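Local coordinates for CHAD domain protein (Streptomyces chartreusis, PDB 6RN5) that probably binds polyphosphate through a basic, all-helical CHAD domain and also binds copper ions, at residues A61-R64 against S65-I69; A232-A235 against K236-T240; W277-V280 against R281-R285; R285-R288 against Y289-A293. One frame throughout, in Å; residues are numbered along the deposited sequence.

Contact 1 of 4, residues A61-R64 against S65-I69; sequences ALRR and SARRI. With SO4 (sulfate ion), chain G; SO4 (sulfate ion), chain I.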
loop_
_atom_site.group_PDB
_atom_site.type_symbol
_atom_site.label_atom_id
_atom_site.label_comp_id
_atom_site.label_asym_id
_atom_site.label_seq_id
_atom_site.Cartn_x
_atom_site.Cartn_y
_atom_site.Cartn_z
ATOM N N ALA A 61 28.437 -22.109 3.648
ATOM C CA ALA A 61 28.518 -23.564 3.859
ATOM C C ALA A 61 28.577 -23.941 5.354
ATOM O O ALA A 61 27.995 -24.950 5.771
ATOM C CB ALA A 61 29.725 -24.145 3.112
ATOM N N LEU A 62 29.293 -23.151 6.142
ATOM C CA LEU A 62 29.317 -23.349 7.590
ATOM C C LEU A 62 27.931 -23.137 8.187
ATOM O O LEU A 62 27.524 -23.892 9.071
ATOM C CB LEU A 62 30.298 -22.398 8.263
ATOM C CG LEU A 62 31.759 -22.721 8.167
ATOM C CD1 LEU A 62 32.507 -21.487 8.634
ATOM C CD2 LEU A 62 32.164 -23.944 9.006
ATOM N N ARG A 63 27.209 -22.110 7.727
ATOM C CA ARG A 63 25.829 -21.890 8.202
ATOM C C ARG A 63 24.874 -23.024 7.864
ATOM O O ARG A 63 24.067 -23.458 8.703
ATOM C CB ARG A 63 25.193 -20.620 7.612
ATOM C CG ARG A 63 25.845 -19.326 8.004
ATOM C CD ARG A 63 24.908 -18.155 7.763
ATOM N NE ARG A 63 24.559 -17.841 6.377
ATOM C CZ ARG A 63 25.357 -17.207 5.506
ATOM N NH1 ARG A 63 26.603 -16.863 5.811
ATOM N NH2 ARG A 63 24.915 -16.944 4.290
ATOM N N ARG A 64 24.938 -23.452 6.608
ATOM C CA ARG A 64 24.030 -24.445 6.083
ATOM C C ARG A 64 24.210 -25.750 6.798
ATOM O O ARG A 64 23.212 -26.443 7.015
ATOM C CB ARG A 64 24.208 -24.623 4.583
ATOM C CG ARG A 64 23.769 -23.391 3.807
ATOM C CD ARG A 64 23.829 -23.572 2.318
ATOM N NE ARG A 64 22.709 -24.391 1.876
ATOM C CZ ARG A 64 22.803 -25.542 1.207
ATOM N NH1 ARG A 64 23.965 -26.056 0.829
ATOM N NH2 ARG A 64 21.710 -26.172 0.869
ATOM N N SER A 65 25.451 -26.091 7.176
ATOM C CA SER A 65 25.704 -27.355 7.830
ATOM C C SER A 65 25.432 -27.271 9.331
ATOM O O SER A 65 24.864 -28.178 9.895
ATOM C CB SER A 65 27.123 -27.852 7.540
ATOM O OG SER A 65 28.103 -26.905 7.960
ATOM N N ALA A 66 25.854 -26.187 9.969
ATOM C CA ALA A 66 25.556 -25.960 11.372
ATOM C C ALA A 66 24.072 -26.047 11.640
ATOM O O ALA A 66 23.649 -26.679 12.594
ATOM C CB ALA A 66 26.075 -24.618 11.825
ATOM N N ARG A 67 23.296 -25.395 10.792
ATOM C CA ARG A 67 21.850 -25.382 10.942
ATOM C C ARG A 67 21.261 -26.783 10.777
ATOM O O ARG A 67 20.272 -27.150 11.416
ATOM C CB ARG A 67 21.214 -24.544 9.830
ATOM C CG ARG A 67 21.306 -23.065 9.992
ATOM C CD ARG A 67 20.256 -22.429 9.088
ATOM N NE ARG A 67 20.354 -22.773 7.663
ATOM C CZ ARG A 67 20.744 -21.906 6.721
ATOM N NH1 ARG A 67 20.765 -22.243 5.453
ATOM N NH2 ARG A 67 21.127 -20.670 7.051
ATOM N N ARG A 68 21.803 -27.540 9.831
ATOM C CA ARG A 68 21.326 -28.922 9.705
ATOM C C ARG A 68 21.642 -29.801 10.908
ATOM O O ARG A 68 20.870 -30.688 11.232
ATOM C CB ARG A 68 21.837 -29.593 8.449
ATOM C CG ARG A 68 21.159 -29.080 7.226
ATOM C CD ARG A 68 21.957 -29.362 5.945
ATOM N NE ARG A 68 21.068 -29.205 4.821
ATOM C CZ ARG A 68 20.749 -28.051 4.262
ATOM N NH1 ARG A 68 21.256 -26.915 4.698
ATOM N NH2 ARG A 68 19.915 -28.031 3.231
ATOM N N ILE A 69 22.802 -29.611 11.511
ATOM C CA ILE A 69 23.187 -30.442 12.627
ATOM C C ILE A 69 22.287 -30.075 13.819
ATOM O O ILE A 69 21.736 -30.947 14.509
ATOM C CB ILE A 69 24.663 -30.223 12.935
ATOM C CG1 ILE A 69 25.505 -30.761 11.783
ATOM C CG2 ILE A 69 25.057 -30.900 14.210
ATOM C CD1 ILE A 69 26.993 -30.434 11.890
HETATM S S SO4 G . 18.809 -24.395 3.003
HETATM O O1 SO4 G . 20.056 -24.439 3.743
HETATM O O2 SO4 G . 18.860 -25.496 2.012
HETATM O O3 SO4 G . 18.646 -23.117 2.303
HETATM O O4 SO4 G . 17.700 -24.507 3.983
HETATM S S SO4 I . 21.560 -18.542 4.016
HETATM O O1 SO4 I . 22.189 -18.666 5.339
HETATM O O2 SO4 I . 21.441 -19.912 3.402
HETATM O O3 SO4 I . 22.408 -17.769 3.109
HETATM O O4 SO4 I . 20.234 -17.969 4.141
#

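Contact 2 of 4, residues A232-A235 against K236-T240; sequences ATAA and KDRLT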
loop_
_atom_site.group_PDB
_atom_site.type_symbol
_atom_site.label_atom_id
_atom_site.label_comp_id
_atom_site.label_asym_id
_atom_site.label_seq_id
_atom_site.Cartn_x
_atom_site.Cartn_y
_atom_site.Cartn_z
ATOM N N ALA A 232 10.432 -38.039 12.115
ATOM C CA ALA A 232 10.203 -37.126 11.009
ATOM C C ALA A 232 8.754 -36.706 10.926
ATOM O O ALA A 232 8.474 -35.537 10.702
ATOM C CB ALA A 232 10.621 -37.764 9.695
ATOM N N THR A 233 7.855 -37.671 11.088
ATOM C CA THR A 233 6.396 -37.420 11.113
ATOM C C THR A 233 5.993 -36.495 12.212
ATOM O O THR A 233 5.154 -35.588 12.016
ATOM C CB THR A 233 5.614 -38.760 11.259
ATOM O OG1 THR A 233 5.863 -39.547 10.123
ATOM C CG2 THR A 233 4.158 -38.577 11.332
ATOM N N ALA A 234 6.565 -36.710 13.384
ATOM C CA ALA A 234 6.316 -35.782 14.482
ATOM C C ALA A 234 6.672 -34.298 14.094
ATOM O O ALA A 234 5.990 -33.325 14.501
ATOM C CB ALA A 234 7.125 -36.228 15.706
ATOM N N ALA A 235 7.785 -34.119 13.378
ATOM C CA ALA A 235 8.222 -32.782 12.994
ATOM C C ALA A 235 7.249 -32.253 11.993
ATOM O O ALA A 235 6.857 -31.065 12.034
ATOM C CB ALA A 235 9.664 -32.794 12.396
ATOM N N LYS A 236 6.843 -33.104 11.063
ATOM C CA LYS A 236 5.819 -32.678 10.104
ATOM C C LYS A 236 4.550 -32.239 10.828
ATOM O O LYS A 236 3.959 -31.208 10.497
ATOM C CB LYS A 236 5.481 -33.793 9.173
ATOM C CG LYS A 236 4.408 -33.376 8.187
ATOM C CD LYS A 236 4.298 -34.334 7.020
ATOM C CE LYS A 236 3.544 -33.706 5.852
ATOM N NZ LYS A 236 2.949 -34.770 4.992
ATOM N N ASP A 237 4.120 -33.034 11.819
ATOM C CA ASP A 237 2.938 -32.655 12.591
ATOM C C ASP A 237 3.095 -31.336 13.272
ATOM O O ASP A 237 2.158 -30.505 13.258
ATOM C CB ASP A 237 2.571 -33.683 13.642
ATOM C CG ASP A 237 2.143 -35.019 13.032
ATOM O OD1 ASP A 237 1.844 -35.148 11.806
ATOM O OD2 ASP A 237 2.171 -35.971 13.808
ATOM N N ARG A 238 4.238 -31.116 13.911
ATOM C CA ARG A 238 4.427 -29.794 14.578
ATOM C C ARG A 238 4.248 -28.622 13.589
ATOM O O ARG A 238 3.577 -27.610 13.901
ATOM C CB ARG A 238 5.757 -29.745 15.294
ATOM C CG ARG A 238 5.776 -30.604 16.509
ATOM C CD ARG A 238 7.089 -30.475 17.225
ATOM N NE ARG A 238 8.265 -31.032 16.559
ATOM C CZ ARG A 238 8.734 -32.284 16.736
ATOM N NH1 ARG A 238 8.058 -33.173 17.469
ATOM N NH2 ARG A 238 9.871 -32.677 16.162
ATOM N N LEU A 239 4.756 -28.799 12.365
ATOM C CA LEU A 239 4.596 -27.788 11.310
ATOM C C LEU A 239 3.089 -27.620 10.909
ATOM O O LEU A 239 2.520 -26.532 10.929
ATOM C CB LEU A 239 5.432 -28.225 10.089
ATOM C CG LEU A 239 5.158 -27.455 8.782
ATOM C CD1 LEU A 239 5.454 -25.961 9.027
ATOM C CD2 LEU A 239 5.985 -27.980 7.608
ATOM N N THR A 240 2.459 -28.723 10.529
ATOM C CA THR A 240 1.088 -28.697 10.040
ATOM C C THR A 240 0.116 -28.191 11.135
ATOM O O THR A 240 -0.826 -27.470 10.826
ATOM C CB THR A 240 0.667 -30.083 9.503
ATOM O OG1 THR A 240 0.768 -31.048 10.547
ATOM C CG2 THR A 240 1.587 -30.554 8.367
#

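Contact 3 of 4, residues W277-V280 against R281-R285; sequences WHQV and RLLLR. With SO4 (sulfate ion), chain F.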
loop_
_atom_site.group_PDB
_atom_site.type_symbol
_atom_site.label_atom_id
_atom_site.label_comp_id
_atom_site.label_asym_id
_atom_site.label_seq_id
_atom_site.Cartn_x
_atom_site.Cartn_y
_atom_site.Cartn_z
ATOM N N TRP A 277 4.060 -16.619 12.277
ATOM C CA TRP A 277 4.604 -16.853 10.922
ATOM C C TRP A 277 6.105 -17.190 10.911
ATOM O O TRP A 277 6.569 -18.086 10.186
ATOM C CB TRP A 277 4.358 -15.633 10.054
ATOM C CG TRP A 277 2.943 -15.513 9.706
ATOM C CD1 TRP A 277 1.975 -14.861 10.401
ATOM C CD2 TRP A 277 2.301 -16.081 8.570
ATOM N NE1 TRP A 277 0.775 -14.979 9.766
ATOM C CE2 TRP A 277 0.948 -15.732 8.640
ATOM C CE3 TRP A 277 2.740 -16.846 7.506
ATOM C CZ2 TRP A 277 0.045 -16.109 7.691
ATOM C CZ3 TRP A 277 1.829 -17.220 6.549
ATOM C CH2 TRP A 277 0.509 -16.858 6.646
ATOM N N HIS A 278 6.845 -16.484 11.745
ATOM C CA HIS A 278 8.270 -16.758 11.874
ATOM C C HIS A 278 8.537 -18.062 12.566
ATOM O O HIS A 278 9.526 -18.742 12.241
ATOM C CB HIS A 278 9.009 -15.597 12.531
ATOM C CG HIS A 278 9.011 -14.365 11.671
ATOM N ND1 HIS A 278 9.292 -13.102 12.156
ATOM C CD2 HIS A 278 8.691 -14.202 10.364
ATOM C CE1 HIS A 278 9.186 -12.224 11.174
ATOM N NE2 HIS A 278 8.819 -12.862 10.076
ATOM N N GLN A 279 7.658 -18.444 13.488
ATOM C CA GLN A 279 7.732 -19.803 14.058
ATOM C C GLN A 279 7.441 -20.892 13.021
ATOM O O GLN A 279 8.130 -21.884 12.931
ATOM C CB GLN A 279 6.779 -19.926 15.255
ATOM C CG GLN A 279 6.997 -21.187 16.075
ATOM C CD GLN A 279 8.460 -21.354 16.488
ATOM O OE1 GLN A 279 9.176 -20.364 16.746
ATOM N NE2 GLN A 279 8.909 -22.600 16.559
ATOM N N VAL A 280 6.420 -20.705 12.225
ATOM C CA VAL A 280 6.194 -21.599 11.124
ATOM C C VAL A 280 7.395 -21.672 10.163
ATOM O O VAL A 280 7.729 -22.756 9.705
ATOM C CB VAL A 280 4.880 -21.253 10.420
ATOM C CG1 VAL A 280 4.781 -21.847 9.028
ATOM C CG2 VAL A 280 3.724 -21.734 11.293
ATOM N N ARG A 281 8.060 -20.558 9.897
ATOM C CA ARG A 281 9.278 -20.574 9.047
ATOM C C ARG A 281 10.284 -21.545 9.655
ATOM O O ARG A 281 10.853 -22.373 8.982
ATOM C CB ARG A 281 9.937 -19.200 9.002
ATOM C CG ARG A 281 11.103 -19.076 8.029
ATOM C CD ARG A 281 11.676 -17.659 7.998
ATOM N NE ARG A 281 13.018 -17.688 7.464
ATOM C CZ ARG A 281 14.096 -17.870 8.216
ATOM N NH1 ARG A 281 13.996 -17.971 9.532
ATOM N NH2 ARG A 281 15.284 -17.918 7.655
ATOM N N LEU A 282 10.516 -21.452 10.950
ATOM C CA LEU A 282 11.469 -22.392 11.574
ATOM C C LEU A 282 10.996 -23.849 11.551
ATOM O O LEU A 282 11.818 -24.734 11.348
ATOM C CB LEU A 282 11.833 -21.987 13.006
ATOM C CG LEU A 282 12.474 -20.609 13.150
ATOM C CD1 LEU A 282 12.575 -20.236 14.617
ATOM C CD2 LEU A 282 13.844 -20.511 12.495
ATOM N N LEU A 283 9.690 -24.085 11.762
ATOM C CA LEU A 283 9.171 -25.446 11.824
ATOM C C LEU A 283 9.294 -26.070 10.406
ATOM O O LEU A 283 9.536 -27.257 10.241
ATOM C CB LEU A 283 7.722 -25.472 12.310
ATOM C CG LEU A 283 7.497 -25.156 13.798
ATOM C CD1 LEU A 283 6.046 -24.816 14.119
ATOM C CD2 LEU A 283 7.964 -26.273 14.719
ATOM N N LEU A 284 9.111 -25.259 9.402
ATOM C CA LEU A 284 9.183 -25.758 8.029
ATOM C C LEU A 284 10.607 -26.200 7.717
ATOM O O LEU A 284 10.848 -27.253 7.140
ATOM C CB LEU A 284 8.651 -24.718 7.050
ATOM C CG LEU A 284 8.949 -25.059 5.587
ATOM C CD1 LEU A 284 8.311 -26.370 5.224
ATOM C CD2 LEU A 284 8.403 -23.961 4.700
ATOM N N ARG A 285 11.556 -25.412 8.172
ATOM C CA ARG A 285 12.950 -25.767 8.012
ATOM C C ARG A 285 13.345 -27.046 8.746
ATOM O O ARG A 285 14.041 -27.907 8.186
ATOM C CB ARG A 285 13.842 -24.603 8.402
ATOM C CG ARG A 285 15.097 -24.654 7.561
ATOM C CD ARG A 285 15.879 -23.386 7.577
ATOM N NE ARG A 285 16.205 -22.975 8.933
ATOM C CZ ARG A 285 16.774 -21.801 9.226
ATOM N NH1 ARG A 285 17.120 -20.966 8.248
ATOM N NH2 ARG A 285 17.012 -21.468 10.491
HETATM S S SO4 F . 18.559 -17.790 9.559
HETATM O O1 SO4 F . 19.576 -18.763 10.061
HETATM O O2 SO4 F . 18.424 -17.939 8.105
HETATM O O3 SO4 F . 17.204 -17.997 10.208
HETATM O O4 SO4 F . 19.113 -16.442 9.814
HETATM O O HOH W 1 11.914 -17.493 11.305
#

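Contact 4 of 4, residues R285-R288 against Y289-A293; sequences RLHR and YAREA. With SO4 (sulfate ion), chain G; SO4 (sulfate ion), chain F.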
loop_
_atom_site.group_PDB
_atom_site.type_symbol
_atom_site.label_atom_id
_atom_site.label_comp_id
_atom_site.label_asym_id
_atom_site.label_seq_id
_atom_site.Cartn_x
_atom_site.Cartn_y
_atom_site.Cartn_z
ATOM N N ARG A 285 11.556 -25.412 8.172
ATOM C CA ARG A 285 12.950 -25.767 8.012
ATOM C C ARG A 285 13.345 -27.046 8.746
ATOM O O ARG A 285 14.041 -27.907 8.186
ATOM C CB ARG A 285 13.842 -24.603 8.402
ATOM C CG ARG A 285 15.097 -24.654 7.561
ATOM C CD ARG A 285 15.879 -23.386 7.577
ATOM N NE ARG A 285 16.205 -22.975 8.933
ATOM C CZ ARG A 285 16.774 -21.801 9.226
ATOM N NH1 ARG A 285 17.120 -20.966 8.248
ATOM N NH2 ARG A 285 17.012 -21.468 10.491
ATOM N N LEU A 286 12.839 -27.201 9.981
ATOM C CA LEU A 286 13.026 -28.430 10.741
ATOM C C LEU A 286 12.532 -29.622 9.957
ATOM O O LEU A 286 13.201 -30.650 9.918
ATOM C CB LEU A 286 12.338 -28.333 12.121
ATOM C CG LEU A 286 13.088 -27.374 13.069
ATOM C CD1 LEU A 286 12.355 -27.071 14.409
ATOM C CD2 LEU A 286 14.444 -27.967 13.371
ATOM N N HIS A 287 11.362 -29.473 9.343
ATOM C CA HIS A 287 10.738 -30.532 8.538
ATOM C C HIS A 287 11.598 -30.830 7.284
ATOM O O HIS A 287 11.831 -31.943 6.949
ATOM C CB HIS A 287 9.277 -30.099 8.170
ATOM C CG HIS A 287 8.607 -30.970 7.158
ATOM N ND1 HIS A 287 8.413 -32.325 7.343
ATOM C CD2 HIS A 287 8.048 -30.670 5.959
ATOM C CE1 HIS A 287 7.769 -32.818 6.299
ATOM N NE2 HIS A 287 7.532 -31.834 5.446
ATOM N N ARG A 288 12.148 -29.815 6.656
ATOM C CA ARG A 288 12.926 -30.054 5.438
ATOM C C ARG A 288 14.144 -30.875 5.741
ATOM O O ARG A 288 14.431 -31.834 5.049
ATOM C CB ARG A 288 13.302 -28.729 4.775
ATOM C CG ARG A 288 12.198 -28.199 3.834
ATOM C CD ARG A 288 12.882 -27.625 2.568
ATOM N NE ARG A 288 13.690 -26.526 3.029
ATOM C CZ ARG A 288 15.000 -26.349 2.937
ATOM N NH1 ARG A 288 15.800 -27.143 2.246
ATOM N NH2 ARG A 288 15.493 -25.262 3.511
ATOM N N TYR A 289 14.786 -30.554 6.848
ATOM C CA TYR A 289 16.042 -31.181 7.218
ATOM C C TYR A 289 15.842 -32.555 7.775
ATOM O O TYR A 289 16.747 -33.364 7.704
ATOM C CB TYR A 289 16.790 -30.322 8.245
ATOM C CG TYR A 289 17.210 -28.956 7.765
ATOM C CD1 TYR A 289 17.323 -28.660 6.404
ATOM C CD2 TYR A 289 17.569 -27.971 8.679
ATOM C CE1 TYR A 289 17.763 -27.418 5.983
ATOM C CE2 TYR A 289 17.995 -26.737 8.266
ATOM C CZ TYR A 289 18.096 -26.449 6.921
ATOM O OH TYR A 289 18.513 -25.167 6.508
ATOM N N ALA A 290 14.660 -32.807 8.335
ATOM C CA ALA A 290 14.274 -34.147 8.765
ATOM C C ALA A 290 14.067 -35.066 7.556
ATOM O O ALA A 290 14.532 -36.222 7.559
ATOM C CB ALA A 290 13.001 -34.085 9.643
ATOM N N ARG A 291 13.332 -34.587 6.554
ATOM C CA ARG A 291 13.242 -35.294 5.274
ATOM C C ARG A 291 14.645 -35.627 4.745
ATOM O O ARG A 291 14.865 -36.733 4.285
ATOM C CB ARG A 291 12.457 -34.484 4.229
ATOM C CG ARG A 291 10.953 -34.492 4.499
ATOM C CD ARG A 291 10.146 -33.576 3.568
ATOM N NE ARG A 291 9.856 -34.160 2.244
ATOM C CZ ARG A 291 10.395 -33.770 1.080
ATOM N NH1 ARG A 291 11.280 -32.767 0.996
ATOM N NH2 ARG A 291 10.042 -34.391 -0.029
ATOM N N GLU A 292 15.585 -34.673 4.798
ATOM C CA GLU A 292 16.989 -34.949 4.404
ATOM C C GLU A 292 17.608 -36.089 5.246
ATOM O O GLU A 292 18.225 -37.000 4.713
ATOM C CB GLU A 292 17.860 -33.701 4.569
ATOM C CG GLU A 292 17.570 -32.581 3.582
ATOM C CD GLU A 292 18.687 -31.567 3.517
ATOM O OE1 GLU A 292 19.756 -31.756 4.159
ATOM O OE2 GLU A 292 18.514 -30.566 2.794
ATOM N N ALA A 293 17.475 -36.016 6.566
ATOM C CA ALA A 293 18.080 -37.008 7.445
ATOM C C ALA A 293 17.611 -38.448 7.179
ATOM O O ALA A 293 18.380 -39.435 7.277
ATOM C CB ALA A 293 17.795 -36.614 8.901
HETATM S S SO4 G . 18.809 -24.395 3.003
HETATM O O1 SO4 G . 20.056 -24.439 3.743
HETATM O O2 SO4 G . 18.860 -25.496 2.012
HETATM O O3 SO4 G . 18.646 -23.117 2.303
HETATM O O4 SO4 G . 17.700 -24.507 3.983
HETATM S S SO4 F . 18.559 -17.790 9.559
HETATM O O1 SO4 F . 19.576 -18.763 10.061
HETATM O O2 SO4 F . 18.424 -17.939 8.105
HETATM O O3 SO4 F . 17.204 -17.997 10.208
HETATM O O4 SO4 F . 19.113 -16.442 9.814
HETATM O O HOH W 2 16.142 -30.060 1.334
#

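Contact 1 of 4, residues A61-R64 against S65-I69
Ser-65 meets Ala-61 one helical turn back, and the carbonyl of Ala-61 takes two donors from it. Its backbone N-H bonds to Ala-61 O, and Ser-65 OG reaches Ala-61 O at 2.9 Å. OG can do so because it sits between the backbone N and the carbonyl carbon (chi1 58°), which folds the hydroxyl back along the helix. Ala-66 continues the helix with its N-H on Leu-62 O. Arg-67 lies over Arg-63 and Arg-64. One face of its guanidinium rests on Arg-63 O and Arg-64 CA, while its edge looks out to two sulfates. Arg-67 NH1 reaches O1 of sulfate G at 2.9 Å and also O2 of the other sulfate. Arg-67 NH2 reaches O1 of that other sulfate at 2.8 Å. Arg-63 NE grips that same O1 at 2.7 Å, in an almost straight bond. Arg-68 runs extended beside Arg-64, both pointing the same way. Arg-68 NH1 bonds to Arg-64 O at 3.1 Å, with the oxygen in the guanidinium plane but the donor above the carbonyl plane. The same NH1 also bonds to O1 of sulfate G, and NH2 bonds to O2. Arg-64 brings NE and NH2 to O1 and O2 of sulfate G, its guanidinium turned 63° from that of Arg-68. Beyond the segments, Arg-68 NH2 has a salt bridge to Glu-292. The sulfates probably come from the crystallisation liquor. Four arginines converging on two such tetrahedral anions form a basic cluster that could receive phosphate groups, consistent with polyphosphate binding.

Contact 2 of 4, residues A232-A235 against K236-T240
Ala-232 opens the turn by accepting the backbone N-H of Lys-236 at its carbonyl oxygen. Thr-233 O takes the N-H of Asp-237 at 2.8 Å. The two side chains lie side by side and point the same way, with Thr-233 CG2 4.1 Å from Asp-237 OD2. CG2 stands anti to the Thr-233 backbone N, while OG1 lies beside that nitrogen and turns back to bond to Arg-229 O. It is therefore the methyl that faces the carboxylate, in a loose contact without a polar bond. These are i to i+4 contacts on helix 229-244, which packs beside helix 274-295 in the all-helical CHAD domain. Ala-234 O accepts the Arg-238 N-H at 2.9 Å. The Arg-238 side chain then folds back along the helix. Its CG is anti to the carbonyl carbon, and the chain bends at chi3 (-69°). This lays one face of the guanidinium over Ala-234 O and Ala-235 CA. Arg-238 NH1 comes to 3.6 Å from Ala-234 CB. The small methyl lets the flat group lie close to the backbone. Ala-234 O is under the face, where no guanidinium N-H points at it, so the contact there is packing and perhaps weak electrostatics. Ala-235 carries the other half of this bed, with its CB 3.8 Å from Arg-238 NH2. Its oxygen accepts the backbone N-H of Leu-239 and touches Leu-239 CB at 3.7 Å. Leu-239 turns its branched end to Leu-284 and His-287 of helix 274-295, whereas Arg-238 remains on an exposed side of the helix.

Contact 3 of 4, residues W277-V280 against R281-R285
Gln-279 crosses Leu-282 at about a right angle and Leu-283 obliquely. Its CG is anti to the backbone N (chi1 -168°), and the bend at chi2 turns the amide forward along the next turn. The two ends of the amide then touch different leucines. Gln-279 OE1 lies 4.0 Å from Leu-282 CD1, and Gln-279 NE2 lies 4.0 Å from Leu-283 CG. Both are loose van der Waals contacts of polar atoms with aliphatic groups. Leu-283 CG also rests 3.4 Å from Gln-279 O, the oxygen that accepts the Leu-283 N-H. Arg-281 leaves the helix in an extended chain from CG to NE. A water joins it to the first segment, donating to His-278 O and accepting from Arg-281 NH1 at 2.8 Å. Arg-281 NE bonds to Asn-315 OD1 of helix 305-331. The edge of the guanidinium faces a sulfate, with NH1 on O3 and NH2 on both O2 and O3. Arg-285 brings its own edge to the same sulfate, but its bonds are weak: Arg-285 NH1 lies 3.3 Å from O2, and NH2 is farther from O3. A leucine in place of Arg-285 would probably leave the anion gripped by Arg-281 without this second cationic partner. Although the ion is likely a crystallisation additive, its site between two arginines is consistent with phosphate binding. The segments lie in the first half of helix 274-295. Val-280, Leu-283 and Leu-284 pack on helix 229-244, whereas Trp-277 and His-278 meet His-317 of helix 305-331.

Contact 4 of 4, residues R285-R288 against Y289-A293
Arg-285 to Arg-288 accept the backbone N-H groups of Tyr-289 to Glu-292 in regular i to i+4 helical order, the Arg-291 bond to His-287 O being nearly straight at 179°. Arg-285 and Tyr-289 lie side by side and point the same way. Arg-285 CG and CD run past the phenol end of the ring, with CD 3.4 Å from Tyr-289 OH, and the guanidinium and ring planes are only 7° apart. Arg-285 O sits over one face of the ring, toward its rim. Tyr-289 OH gives a 2.7 Å hydrogen bond to O4 of sulfate G. Tyr-289 OH also takes a bond from Arg-67 NE of helix 56-75. Arg-288, bent at chi2 and chi3, brings NH2 to the same O4, though that distance is doubtfully short. A phenylalanine at Tyr-289 would probably leave O4 of sulfate G without its hydroxyl donor and Arg-67 NE without its partner. Arg-288 NH1 and Glu-292 OE2 are 4.4 Å apart, beyond a salt bridge. A water bonds to OE2 and, weakly, to NH1. His-287 NE2 lies 3.7 Å from Arg-291 CD, with the ring and guanidinium planes 44° apart. Among the neighbouring helices, Leu-286 and Tyr-289 face Ala-71 of helix 56-75, and Glu-292 OE1 bonds to Tyr-27 OH of helix 21-42. His-287 touches Leu-307 of helix 305-331 and Leu-239 of helix 229-244.

Overall arrangement
Contacts 1, 3 and 4 contribute arginines to sulfate sites along helices 56-75 and 274-295. Contacts 1 and 4 have centres 13 Å apart and share sulfate G. The salt bridge between them, Arg-68 NH2 to Glu-292 OE2, measures 2.9 Å, and Arg-67 NE lies 3.2 Å from Tyr-289 OH. Contacts 3 and 4 follow each other on one helix and share Arg-285 and sulfate F. Contact 2 packs against that helix through helix 229-244, its centre 10 Å from that of contact 4 and 12 Å from that of contact 3. There Leu-239 CD2 meets Leu-284 CD1 at 3.7 Å. Copper is more remote, about 11 Å from the His-278 side chain.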